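Side-chain contacts in putative amino acid binding protein (Streptococcus mutans, PDB 4C0R), which binds glutathione disulfide and probably passes glutathione to the cystine ABC importer TcyBC for uptake into the cell: residues T12-S17 with I171-L176; E143-Q148 with K160-I165. All coordinates share one frame; numbering follows the deposited sequence.

Interaction 1: residues T12-S17 with I171-L176. With GDS (oxidized glutathione disulfide), chain C.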
ATOM      1  N   THR A  12      -7.593  -2.444   5.664  1.00  8.92           N
ATOM      2  CA  THR A  12      -7.356  -1.482   6.735  1.00  9.91           C
ATOM      3  C   THR A  12      -6.396  -0.375   6.378  1.00 10.64           C
ATOM      4  O   THR A  12      -5.689   0.181   7.246  1.00 11.65           O
ATOM      5  CB  THR A  12      -6.849  -2.169   8.002  1.00 11.85           C
ATOM      6  OG1 THR A  12      -5.601  -2.798   7.709  1.00 15.21           O
ATOM      7  CG2 THR A  12      -7.905  -3.226   8.463  1.00 15.30           C
ATOM      8  N   THR A  13      -6.351  -0.029   5.098  1.00  8.98           N
ATOM      9  CA  THR A  13      -5.424   0.953   4.575  1.00  7.80           C
ATOM     10  C   THR A  13      -6.145   1.991   3.705  1.00  7.17           C
ATOM     11  O   THR A  13      -6.017   1.977   2.471  1.00  8.41           O
ATOM     12  CB  THR A  13      -4.278   0.257   3.807  1.00  8.21           C
ATOM     13  OG1 THR A  13      -3.766  -0.852   4.591  1.00  9.08           O
ATOM     14  CG2 THR A  13      -3.139   1.195   3.488  1.00  9.30           C
ATOM     15  N   ASN A  14      -6.887   2.841   4.357  1.00  8.54           N
ATOM     16  CA  ASN A  14      -7.621   3.886   3.654  1.00  7.73           C
ATOM     17  C   ASN A  14      -6.612   4.810   2.991  1.00  7.39           C
ATOM     18  O   ASN A  14      -5.660   5.192   3.634  1.00  8.78           O
ATOM     19  CB  ASN A  14      -8.453   4.606   4.718  1.00 10.33           C
ATOM     20  CG  ASN A  14      -9.244   5.774   4.248  1.00 12.40           C
ATOM     21  OD1 ASN A  14      -9.429   6.074   3.081  1.00 10.64           O
ATOM     22  ND2 ASN A  14      -9.724   6.523   5.247  1.00 17.68           N
ATOM     23  N   PRO A  15      -6.797   5.174   1.707  1.00  7.16           N
ATOM     24  CA  PRO A  15      -7.933   4.944   0.814  1.00  7.72           C
ATOM     25  C   PRO A  15      -7.725   3.879  -0.246  1.00  7.17           C
ATOM     26  O   PRO A  15      -8.474   3.803  -1.189  1.00  8.90           O
ATOM     27  CB  PRO A  15      -8.075   6.274   0.132  1.00 10.24           C
ATOM     28  CG  PRO A  15      -6.647   6.704  -0.050  1.00  8.44           C
ATOM     29  CD  PRO A  15      -5.919   6.250   1.180  1.00  9.32           C
ATOM     30  N   PHE A  16      -6.730   3.010  -0.067  1.00  6.39           N
ATOM     31  CA  PHE A  16      -6.473   1.952  -1.033  1.00  6.44           C
ATOM     32  C   PHE A  16      -7.406   0.778  -0.869  1.00  6.56           C
ATOM     33  O   PHE A  16      -7.888   0.204  -1.830  1.00  7.37           O
ATOM     34  CB  PHE A  16      -4.980   1.489  -1.015  1.00  6.00           C
ATOM     35  CG  PHE A  16      -4.091   2.423  -1.804  1.00  6.49           C
ATOM     36  CD1 PHE A  16      -3.618   3.615  -1.222  1.00  7.44           C
ATOM     37  CD2 PHE A  16      -3.782   2.174  -3.122  1.00  6.37           C
ATOM     38  CE1 PHE A  16      -2.896   4.464  -1.956  1.00  8.53           C
ATOM     39  CE2 PHE A  16      -3.058   3.051  -3.845  1.00  8.47           C
ATOM     40  CZ  PHE A  16      -2.623   4.183  -3.282  1.00  7.91           C
ATOM     41  N   SER A  17      -7.652   0.446   0.383  1.00  6.78           N
ATOM     42  CA  SER A  17      -8.430  -0.740   0.706  1.00  6.54           C
ATOM     43  C   SER A  17      -9.020  -0.566   2.104  1.00  6.84           C
ATOM     44  O   SER A  17      -8.286  -0.480   3.086  1.00  8.64           O
ATOM     45  CB  SER A  17      -7.634  -2.022   0.590  1.00  7.48           C
ATOM     46  OG  SER A  17      -8.475  -3.141   0.960  1.00  9.00           O
ATOM     47  N   ILE A 171      -4.785  11.495   8.616  1.00 13.32           N
ATOM     48  CA  ILE A 171      -4.622  12.672   9.442  1.00 15.85           C
ATOM     49  C   ILE A 171      -5.767  13.634   9.215  1.00 15.87           C
ATOM     50  O   ILE A 171      -6.234  14.266  10.155  1.00 19.33           O
ATOM     51  CB  ILE A 171      -3.289  13.383   9.124  1.00 13.20           C
ATOM     52  CG1 ILE A 171      -2.112  12.552   9.677  1.00 13.20           C
ATOM     53  CG2 ILE A 171      -3.317  14.838   9.622  1.00 17.14           C
ATOM     54  CD1 ILE A 171      -0.791  12.983   9.087  1.00 13.35           C
ATOM     55  N   LYS A 172      -6.232  13.766   7.977  1.00 14.72           N
ATOM     56  CA  LYS A 172      -7.327  14.705   7.662  1.00 17.76           C
ATOM     57  C   LYS A 172      -8.653  14.183   8.194  1.00 19.72           C
ATOM     58  O   LYS A 172      -9.367  14.872   8.927  1.00 20.65           O
ATOM     59  CB  LYS A 172      -7.410  14.902   6.148  1.00 21.40           C
ATOM     60  CG  LYS A 172      -8.641  15.697   5.697  1.00 26.68           C
ATOM     61  CD  LYS A 172      -8.615  15.981   4.210  1.00 30.99           C
ATOM     62  N   GLU A 173      -8.987  12.958   7.825  1.00 17.78           N
ATOM     63  CA  GLU A 173     -10.271  12.349   8.182  1.00 19.72           C
ATOM     64  C   GLU A 173     -10.445  12.119   9.682  1.00 22.27           C
ATOM     65  O   GLU A 173     -11.572  12.199  10.190  1.00 22.55           O
ATOM     66  CB  GLU A 173     -10.468  11.037   7.404  1.00 17.84           C
ATOM     67  CG  GLU A 173     -10.640  11.285   5.930  1.00 16.79           C
ATOM     68  CD  GLU A 173     -10.926  10.044   5.092  1.00 20.10           C
ATOM     69  OE1 GLU A 173     -10.995   8.937   5.632  1.00 22.84           O
ATOM     70  OE2 GLU A 173     -11.067  10.220   3.851  1.00 18.32           O
ATOM     71  N   GLN A 174      -9.353  11.818  10.402  1.00 20.23           N
ATOM     72  CA  GLN A 174      -9.419  11.597  11.857  1.00 22.63           C
ATOM     73  C   GLN A 174      -9.112  12.861  12.663  1.00 23.50           C
ATOM     74  O   GLN A 174      -9.085  12.825  13.905  1.00 26.83           O
ATOM     75  CB  GLN A 174      -8.476  10.495  12.303  1.00 19.69           C
ATOM     76  CG  GLN A 174      -8.720   9.142  11.632  1.00 19.69           C
ATOM     77  CD  GLN A 174     -10.091   8.621  11.887  1.00 19.69           C
ATOM     78  OE1 GLN A 174     -10.530   8.542  13.045  1.00 19.69           O
ATOM     79  NE2 GLN A 174     -10.809   8.255  10.813  1.00 19.69           N
ATOM     80  N   GLY A 175      -8.881  13.966  11.976  1.00 18.26           N
ATOM     81  CA  GLY A 175      -8.716  15.251  12.640  1.00 25.98           C
ATOM     82  C   GLY A 175      -7.507  15.298  13.568  1.00 24.91           C
ATOM     83  O   GLY A 175      -7.542  15.936  14.613  1.00 23.78           O
ATOM     84  N   LEU A 176      -6.432  14.631  13.165  1.00 20.98           N
ATOM     85  CA  LEU A 176      -5.202  14.605  13.944  1.00 19.72           C
ATOM     86  C   LEU A 176      -4.366  15.846  13.656  1.00 24.11           C
ATOM     87  O   LEU A 176      -3.292  15.777  13.006  1.00 19.97           O
ATOM     88  CB  LEU A 176      -4.444  13.340  13.626  1.00 17.26           C
ATOM     89  CG  LEU A 176      -5.303  12.071  13.807  1.00 20.55           C
ATOM     90  CD1 LEU A 176      -4.505  10.857  13.459  1.00 17.56           C
ATOM     91  CD2 LEU A 176      -5.848  11.947  15.231  1.00 21.91           C
TER
HETATM   92  CD1 GDS C 500      -1.269  -6.604  10.470  1.00 22.26           C
HETATM   93  N2  GDS C 500      -1.470  -5.173  10.735  1.00 25.51           N
HETATM   94  CA2 GDS C 500      -2.539  -4.572  10.024  1.00 24.92           C
HETATM   95  C2  GDS C 500      -3.918  -4.662  10.575  1.00 20.30           C
HETATM   96  O2  GDS C 500      -4.912  -4.550   9.827  1.00 21.41           O
HETATM   97  CB2 GDS C 500      -2.395  -3.870   8.728  1.00 19.86           C
HETATM   98  SG2 GDS C 500      -0.703  -3.666   8.218  1.00 15.74           S
HETATM   99  N3  GDS C 500      -4.055  -4.885  11.999  1.00 19.10           N
HETATM  100  CA3 GDS C 500      -5.386  -5.072  12.575  1.00 19.40           C
HETATM  101  C3  GDS C 500      -5.449  -6.573  12.847  1.00 20.60           C
HETATM  102  OE3 GDS C 500      -6.037  -7.027  13.878  1.00 26.99           O
HETATM  103  OE4 GDS C 500      -4.912  -7.416  12.072  1.00 20.30           O
HETATM  104  N4  GDS C 500       0.643  -1.214   6.575  1.00  8.07           N
HETATM  105  CA4 GDS C 500       0.827  -0.361   7.724  1.00 11.90           C
HETATM  106  C4  GDS C 500       2.223  -0.465   8.229  1.00  9.93           C
HETATM  107  OE5 GDS C 500       3.168  -0.869   7.484  1.00  9.83           O
HETATM  108  OE6 GDS C 500       2.431  -0.072   9.410  1.00 10.82           O
HETATM  109  C5  GDS C 500      -0.662  -1.315   6.001  1.00  9.18           C
HETATM  110  O5  GDS C 500      -1.588  -0.649   6.462  1.00  9.95           O
HETATM  111  CA5 GDS C 500      -0.764  -2.307   4.931  1.00  9.91           C
HETATM  112  N5  GDS C 500       0.313  -2.469   4.045  1.00  8.97           N
HETATM  113  CB5 GDS C 500      -1.540  -3.525   5.309  1.00 11.40           C
HETATM  114  SG5 GDS C 500      -0.521  -4.554   6.402  1.00 11.80           S
HETATM  115  CA6 GDS C 500       4.079  -1.004   1.600  1.00  7.83           C
HETATM  116  C6  GDS C 500       4.442  -2.428   1.210  1.00  8.79           C
HETATM  117  OE7 GDS C 500       4.947  -3.182   2.086  1.00  8.21           O
HETATM  118  OE8 GDS C 500       4.231  -2.852   0.049  1.00  8.94           O
HETATM  119  N6  GDS C 500       3.739  -0.281   0.361  1.00  7.79           N
HETATM  120  CB6 GDS C 500       2.968  -0.981   2.586  1.00  8.40           C
HETATM  121  CG6 GDS C 500       1.872  -1.980   2.151  1.00  9.54           C
HETATM  122  CD6 GDS C 500       0.636  -1.652   2.961  1.00  7.63           C
HETATM  123  O6  GDS C 500      -0.149  -0.722   2.729  1.00  7.04           O
HETATM  124  O   HOH W   1     -11.006   8.076   2.161  1.00 14.70           O
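Asn-14 ND2 donates to Glu-173 OE1 across 2.8 Å, in the one direct bond between 12-17 and 171-176. The two ends differ in orientation: OE1 lies close to the amide plane of Asn-14, whereas ND2 reaches OE1 from above the carboxylate plane, 36° out of it. The amide and carboxylate planes are 42° apart, the side chains arriving from opposite directions. A water closes the other end, giving one hydrogen to Asn-14 OD1 at 2.7 Å and one to Glu-173 OE2 at 2.7 Å, so both oxygens of the carboxylate and both polar atoms of the amide are used. With CG of Asn-14 opposite its backbone N (chi1 177°), the amide projects from its loop, and Glu-173 is extended beyond CG to meet it. Behind Glu-173 the helix ends in a Schellman motif, Leu-176 N returning to Ile-171 O at 3.0 Å and Gly-175, with positive phi, closing onto Lys-172 O.

On the other segment Thr-13 O accepts from both Phe-16 N and Ser-17 N, fastening the turn between strands 12-13 and 17-20, where the pairing fits classic beta bulges and the peptide before Pro-15 is cis. Asn-14 O also takes a bond from Ser-166 OG of helix 164-173. Just before Asn-14, strand 12-13 reaches glutathione disulfide: Thr-12 OG1 donates to O2 of the ligand at 2.8 Å and Thr-13 OG1 to its O5 at 2.9 Å. In a two-lobed binding protein of this family, one small polar bridge, burying only 66 Å² and lying at the surface, is consistent with a latch between lobes that forms on closure: its carboxylate and amide could trade each other and the bridging water for bulk solvent when the cleft opens.

Interaction 2: residues E143-Q148 with K160-I165. With CD (cadmium ion), chain G; CD (cadmium ion), chain I; GDS (oxidized glutathione disulfide), chain C.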
ATOM      1  N   GLU A 143      -1.320  -3.926  15.070  1.00 18.49           N
ATOM      2  CA  GLU A 143      -2.390  -2.955  14.982  1.00 17.81           C
ATOM      3  C   GLU A 143      -2.338  -2.176  13.670  1.00 16.43           C
ATOM      4  O   GLU A 143      -1.308  -2.143  13.008  1.00 15.64           O
ATOM      5  CB  GLU A 143      -2.393  -2.038  16.166  1.00 22.12           C
ATOM      6  CG  GLU A 143      -2.613  -2.855  17.485  1.00 22.38           C
ATOM      7  CD  GLU A 143      -3.585  -4.021  17.262  1.00 25.52           C
ATOM      8  OE1 GLU A 143      -4.758  -3.744  16.880  1.00 31.65           O
ATOM      9  OE2 GLU A 143      -3.198  -5.207  17.432  1.00 32.54           O
ATOM     10  N   ASP A 144      -3.467  -1.592  13.304  1.00 14.10           N
ATOM     11  CA  ASP A 144      -3.561  -1.038  11.962  1.00 12.10           C
ATOM     12  C   ASP A 144      -2.965   0.363  11.854  1.00 12.32           C
ATOM     13  O   ASP A 144      -2.547   0.954  12.841  1.00 13.29           O
ATOM     14  CB  ASP A 144      -4.991  -1.102  11.409  1.00 13.71           C
ATOM     15  CG  ASP A 144      -5.956  -0.280  12.184  1.00 12.50           C
ATOM     16  OD1 ASP A 144      -5.618   0.809  12.720  1.00 13.10           O
ATOM     17  OD2 ASP A 144      -7.134  -0.723  12.277  1.00 19.05           O
ATOM     18  N   LEU A 145      -2.841   0.826  10.630  1.00  7.95           N
ATOM     19  CA  LEU A 145      -2.110   2.054  10.354  1.00  9.53           C
ATOM     20  C   LEU A 145      -2.712   3.237  11.062  1.00  9.50           C
ATOM     21  O   LEU A 145      -1.980   4.077  11.606  1.00  9.42           O
ATOM     22  CB  LEU A 145      -2.092   2.256   8.857  1.00  9.86           C
ATOM     23  CG  LEU A 145      -1.433   3.577   8.377  1.00  9.55           C
ATOM     24  CD1 LEU A 145       0.053   3.668   8.733  1.00  9.81           C
ATOM     25  CD2 LEU A 145      -1.700   3.795   6.869  1.00 10.75           C
ATOM     26  N   ALA A 146      -4.029   3.394  11.003  1.00 10.76           N
ATOM     27  CA  ALA A 146      -4.642   4.541  11.676  1.00 11.76           C
ATOM     28  C   ALA A 146      -4.329   4.506  13.180  1.00 10.02           C
ATOM     29  O   ALA A 146      -4.125   5.529  13.784  1.00 12.69           O
ATOM     30  CB  ALA A 146      -6.142   4.552  11.422  1.00 13.52           C
ATOM     31  N   HIS A 147      -4.329   3.306  13.762  1.00 12.76           N
ATOM     32  CA  HIS A 147      -4.046   3.104  15.176  1.00 12.63           C
ATOM     33  C   HIS A 147      -2.620   3.634  15.454  1.00 14.47           C
ATOM     34  O   HIS A 147      -2.372   4.276  16.465  1.00 13.87           O
ATOM     35  CB  HIS A 147      -4.145   1.606  15.500  1.00 17.50           C
ATOM     36  CG  HIS A 147      -4.048   1.271  16.959  1.00 18.79           C
ATOM     37  ND1 HIS A 147      -5.122   1.372  17.823  1.00 22.21           N
ATOM     38  CD2 HIS A 147      -2.998   0.845  17.711  1.00 19.82           C
ATOM     39  CE1 HIS A 147      -4.745   1.007  19.040  1.00 20.25           C
ATOM     40  NE2 HIS A 147      -3.459   0.692  19.002  1.00 17.99           N
ATOM     41  N   GLN A 148      -1.688   3.303  14.565  1.00 13.25           N
ATOM     42  CA  GLN A 148      -0.306   3.666  14.771  1.00 10.91           C
ATOM     43  C   GLN A 148      -0.140   5.168  14.601  1.00 12.30           C
ATOM     44  O   GLN A 148       0.601   5.813  15.394  1.00 12.15           O
ATOM     45  CB  GLN A 148       0.619   2.929  13.824  1.00  9.06           C
ATOM     46  CG  GLN A 148       0.578   1.374  13.910  1.00 12.61           C
ATOM     47  CD  GLN A 148       1.462   0.783  12.837  1.00 10.02           C
ATOM     48  OE1 GLN A 148       2.608   1.102  12.770  1.00 10.52           O
ATOM     49  NE2 GLN A 148       0.906  -0.057  11.989  1.00 11.46           N
ATOM     50  N   LYS A 160       6.022   7.894  12.504  1.00 10.99           N
ATOM     51  CA  LYS A 160       5.624   6.737  11.676  1.00  8.82           C
ATOM     52  C   LYS A 160       5.951   7.065  10.215  1.00  8.93           C
ATOM     53  O   LYS A 160       5.563   8.102   9.709  1.00  9.28           O
ATOM     54  CB  LYS A 160       4.125   6.443  11.817  1.00  9.96           C
ATOM     55  CG  LYS A 160       3.579   5.341  10.901  1.00  8.83           C
ATOM     56  CD  LYS A 160       4.197   3.987  11.195  1.00  9.17           C
ATOM     57  CE  LYS A 160       3.607   2.918  10.292  1.00 10.34           C
ATOM     58  NZ  LYS A 160       4.247   1.603  10.491  1.00  8.62           N
ATOM     59  N   ILE A 161       6.656   6.153   9.564  1.00  6.98           N
ATOM     60  CA  ILE A 161       6.938   6.245   8.138  1.00  8.74           C
ATOM     61  C   ILE A 161       5.907   5.425   7.342  1.00  9.15           C
ATOM     62  O   ILE A 161       5.643   4.265   7.647  1.00  8.83           O
ATOM     63  CB  ILE A 161       8.339   5.762   7.764  1.00  9.73           C
ATOM     64  CG1 ILE A 161       9.391   6.592   8.501  1.00 10.58           C
ATOM     65  CG2 ILE A 161       8.554   5.818   6.254  1.00  9.56           C
ATOM     66  CD1 ILE A 161      10.787   6.036   8.356  1.00 14.48           C
ATOM     67  N   PHE A 162       5.244   6.070   6.396  1.00  7.73           N
ATOM     68  CA  PHE A 162       4.300   5.360   5.540  1.00  9.49           C
ATOM     69  C   PHE A 162       4.099   6.119   4.261  1.00  8.79           C
ATOM     70  O   PHE A 162       4.530   7.277   4.139  1.00  8.97           O
ATOM     71  CB  PHE A 162       2.933   5.205   6.259  1.00  8.02           C
ATOM     72  CG  PHE A 162       2.115   4.044   5.678  1.00  6.87           C
ATOM     73  CD1 PHE A 162       2.525   2.723   5.899  1.00  7.35           C
ATOM     74  CD2 PHE A 162       1.051   4.275   4.871  1.00  7.82           C
ATOM     75  CE1 PHE A 162       1.842   1.652   5.323  1.00  7.59           C
ATOM     76  CE2 PHE A 162       0.359   3.186   4.281  1.00  7.71           C
ATOM     77  CZ  PHE A 162       0.771   1.868   4.538  1.00  8.68           C
ATOM     78  N   GLU A 163       3.399   5.515   3.297  1.00  9.40           N
ATOM     79  CA  GLU A 163       3.013   6.240   2.068  1.00  6.74           C
ATOM     80  C   GLU A 163       2.175   7.496   2.375  1.00  7.26           C
ATOM     81  O   GLU A 163       1.333   7.487   3.248  1.00  8.80           O
ATOM     82  CB  GLU A 163       2.222   5.310   1.151  1.00  8.04           C
ATOM     83  CG  GLU A 163       3.057   4.321   0.347  1.00  9.11           C
ATOM     84  CD  GLU A 163       3.595   3.117   1.060  1.00 10.08           C
ATOM     85  OE1 GLU A 163       3.159   2.788   2.177  1.00 12.12           O
ATOM     86  OE2 GLU A 163       4.466   2.516   0.445  1.00 11.78           O
ATOM     87  N   LYS A 164       2.435   8.551   1.604  1.00  8.95           N
ATOM     88  CA  LYS A 164       1.808   9.834   1.754  1.00  8.10           C
ATOM     89  C   LYS A 164       0.300   9.802   1.628  1.00  9.10           C
ATOM     90  O   LYS A 164      -0.364  10.446   2.389  1.00  8.79           O
ATOM     91  CB  LYS A 164       2.364  10.775   0.677  1.00  9.71           C
ATOM     92  CG  LYS A 164       1.996  12.221   0.863  1.00 13.07           C
ATOM     93  CD  LYS A 164       2.925  13.098   0.039  1.00 17.46           C
ATOM     94  CE  LYS A 164       2.766  14.561   0.450  1.00 20.56           C
ATOM     95  NZ  LYS A 164       3.638  15.401  -0.374  1.00 25.75           N
ATOM     96  N   ILE A 165      -0.236   9.101   0.636  1.00  7.26           N
ATOM     97  CA  ILE A 165      -1.658   9.191   0.374  1.00  7.10           C
ATOM     98  C   ILE A 165      -2.460   8.709   1.610  1.00  8.31           C
ATOM     99  O   ILE A 165      -3.377   9.406   2.089  1.00  9.36           O
ATOM    100  CB  ILE A 165      -2.033   8.426  -0.885  1.00  7.02           C
ATOM    101  CG1 ILE A 165      -1.451   9.060  -2.155  1.00  7.32           C
ATOM    102  CG2 ILE A 165      -3.579   8.353  -1.004  1.00  9.80           C
ATOM    103  CD1 ILE A 165      -1.505   8.210  -3.374  1.00  9.17           C
TER
HETATM  104 CD    CD G1243      -7.209   1.922  17.082  0.85 19.89          CD
HETATM  105 CD    CD I1245      -7.963   0.981  13.410  0.80 19.05          CD
HETATM  106  CD1 GDS C 500      -1.269  -6.604  10.470  1.00 22.26           C
HETATM  107  N2  GDS C 500      -1.470  -5.173  10.735  1.00 25.51           N
HETATM  108  CA2 GDS C 500      -2.539  -4.572  10.024  1.00 24.92           C
HETATM  109  C2  GDS C 500      -3.918  -4.662  10.575  1.00 20.30           C
HETATM  110  O2  GDS C 500      -4.912  -4.550   9.827  1.00 21.41           O
HETATM  111  CB2 GDS C 500      -2.395  -3.870   8.728  1.00 19.86           C
HETATM  112  SG2 GDS C 500      -0.703  -3.666   8.218  1.00 15.74           S
HETATM  113  N3  GDS C 500      -4.055  -4.885  11.999  1.00 19.10           N
HETATM  114  CA3 GDS C 500      -5.386  -5.072  12.575  1.00 19.40           C
HETATM  115  C3  GDS C 500      -5.449  -6.573  12.847  1.00 20.60           C
HETATM  116  OE3 GDS C 500      -6.037  -7.027  13.878  1.00 26.99           O
HETATM  117  OE4 GDS C 500      -4.912  -7.416  12.072  1.00 20.30           O
HETATM  118  N4  GDS C 500       0.643  -1.214   6.575  1.00  8.07           N
HETATM  119  CA4 GDS C 500       0.827  -0.361   7.724  1.00 11.90           C
HETATM  120  C4  GDS C 500       2.223  -0.465   8.229  1.00  9.93           C
HETATM  121  OE5 GDS C 500       3.168  -0.869   7.484  1.00  9.83           O
HETATM  122  OE6 GDS C 500       2.431  -0.072   9.410  1.00 10.82           O
HETATM  123  C5  GDS C 500      -0.662  -1.315   6.001  1.00  9.18           C
HETATM  124  O5  GDS C 500      -1.588  -0.649   6.462  1.00  9.95           O
HETATM  125  CA5 GDS C 500      -0.764  -2.307   4.931  1.00  9.91           C
HETATM  126  N5  GDS C 500       0.313  -2.469   4.045  1.00  8.97           N
HETATM  127  CB5 GDS C 500      -1.540  -3.525   5.309  1.00 11.40           C
HETATM  128  SG5 GDS C 500      -0.521  -4.554   6.402  1.00 11.80           S
HETATM  129  CA6 GDS C 500       4.079  -1.004   1.600  1.00  7.83           C
HETATM  130  C6  GDS C 500       4.442  -2.428   1.210  1.00  8.79           C
HETATM  131  OE7 GDS C 500       4.947  -3.182   2.086  1.00  8.21           O
HETATM  132  OE8 GDS C 500       4.231  -2.852   0.049  1.00  8.94           O
HETATM  133  N6  GDS C 500       3.739  -0.281   0.361  1.00  7.79           N
HETATM  134  CB6 GDS C 500       2.968  -0.981   2.586  1.00  8.40           C
HETATM  135  CG6 GDS C 500       1.872  -1.980   2.151  1.00  9.54           C
HETATM  136  CD6 GDS C 500       0.636  -1.652   2.961  1.00  7.63           C
HETATM  137  O6  GDS C 500      -0.149  -0.722   2.729  1.00  7.04           O
HETATM  138  O   HOH W   2      -7.481   3.009  14.765  1.00 11.06           O
HETATM  139  O   HOH W   3      -6.770   3.905  18.026  1.00 26.08           O
HETATM  140  O   HOH W   4     -10.385   0.530  13.558  1.00 28.21           O
HETATM  141  O   HOH W   5      -8.415   1.983  11.029  1.00 16.03           O
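The first turn of helix 145-153 lies against strand 160-163, with CA atoms 8.7 Å apart at Leu-145 and Phe-162 and 7.4 Å apart at Gln-148 and Lys-160. In this type II periplasmic-binding-protein fold, the helix start and the strand wall the ligand cleft together; Asp-144 is the N-cap, its OD1 accepting from His-147 N. Both Asp-144 oxygens also bind a cadmium ion, His-147 ND1 holds a second, and a water bridges the two. Leu-145 lays CD2 over one face of the Phe-162 ring, 3.7 Å from the centroid and 28° off the normal, a CH-pi contact displaced toward the rim. Glu-163 OE1 stands over the centre of the opposite face, and O6 of the ligand sits at the ring edge, 3.3 Å from Phe-162 CZ.

The polar half is a closed ring of bonds. Lys-160 NZ donates to Gln-148 OE1 at 2.9 Å, tilted 29° from the carbonyl plane, and to OE6 of glutathione disulfide at 2.7 Å; Gln-113 O is its third acceptor. Gln-148 NE2 donates to the same OE6 and, through a long, bent bond of 3.2 Å, to Glu-143 O; together these bonds are consistent with oxygen toward the lysine and nitrogen toward the ligand carboxylate. Lys-160 probably balances that carboxylate's charge. Farther along the strand, Glu-163 bends at chi2 (77°) and its OE2 accepts from N6 of the ligand at 2.9 Å.

Overall arrangement
The centres of the two interactions lie about 9 Å apart, on one side of the chain's centre, and helix 164-173 serves both: it starts in interaction 2, right after strand 160-163, and ends in interaction 1. Along the chain, 12-17 comes first, both segments of interaction 2 follow, and 171-176 is last. The contacts also touch, with Pro-15 CG packed 3.6 Å from Ile-165 CG2 and Thr-13 CG2 beside the Phe-162 ring. Glutathione disulfide is bound by both, so the loop 12-17 and the wall formed by 143-148 and 160-165 meet around one ligand, consistent with a cleft closed on its cargo.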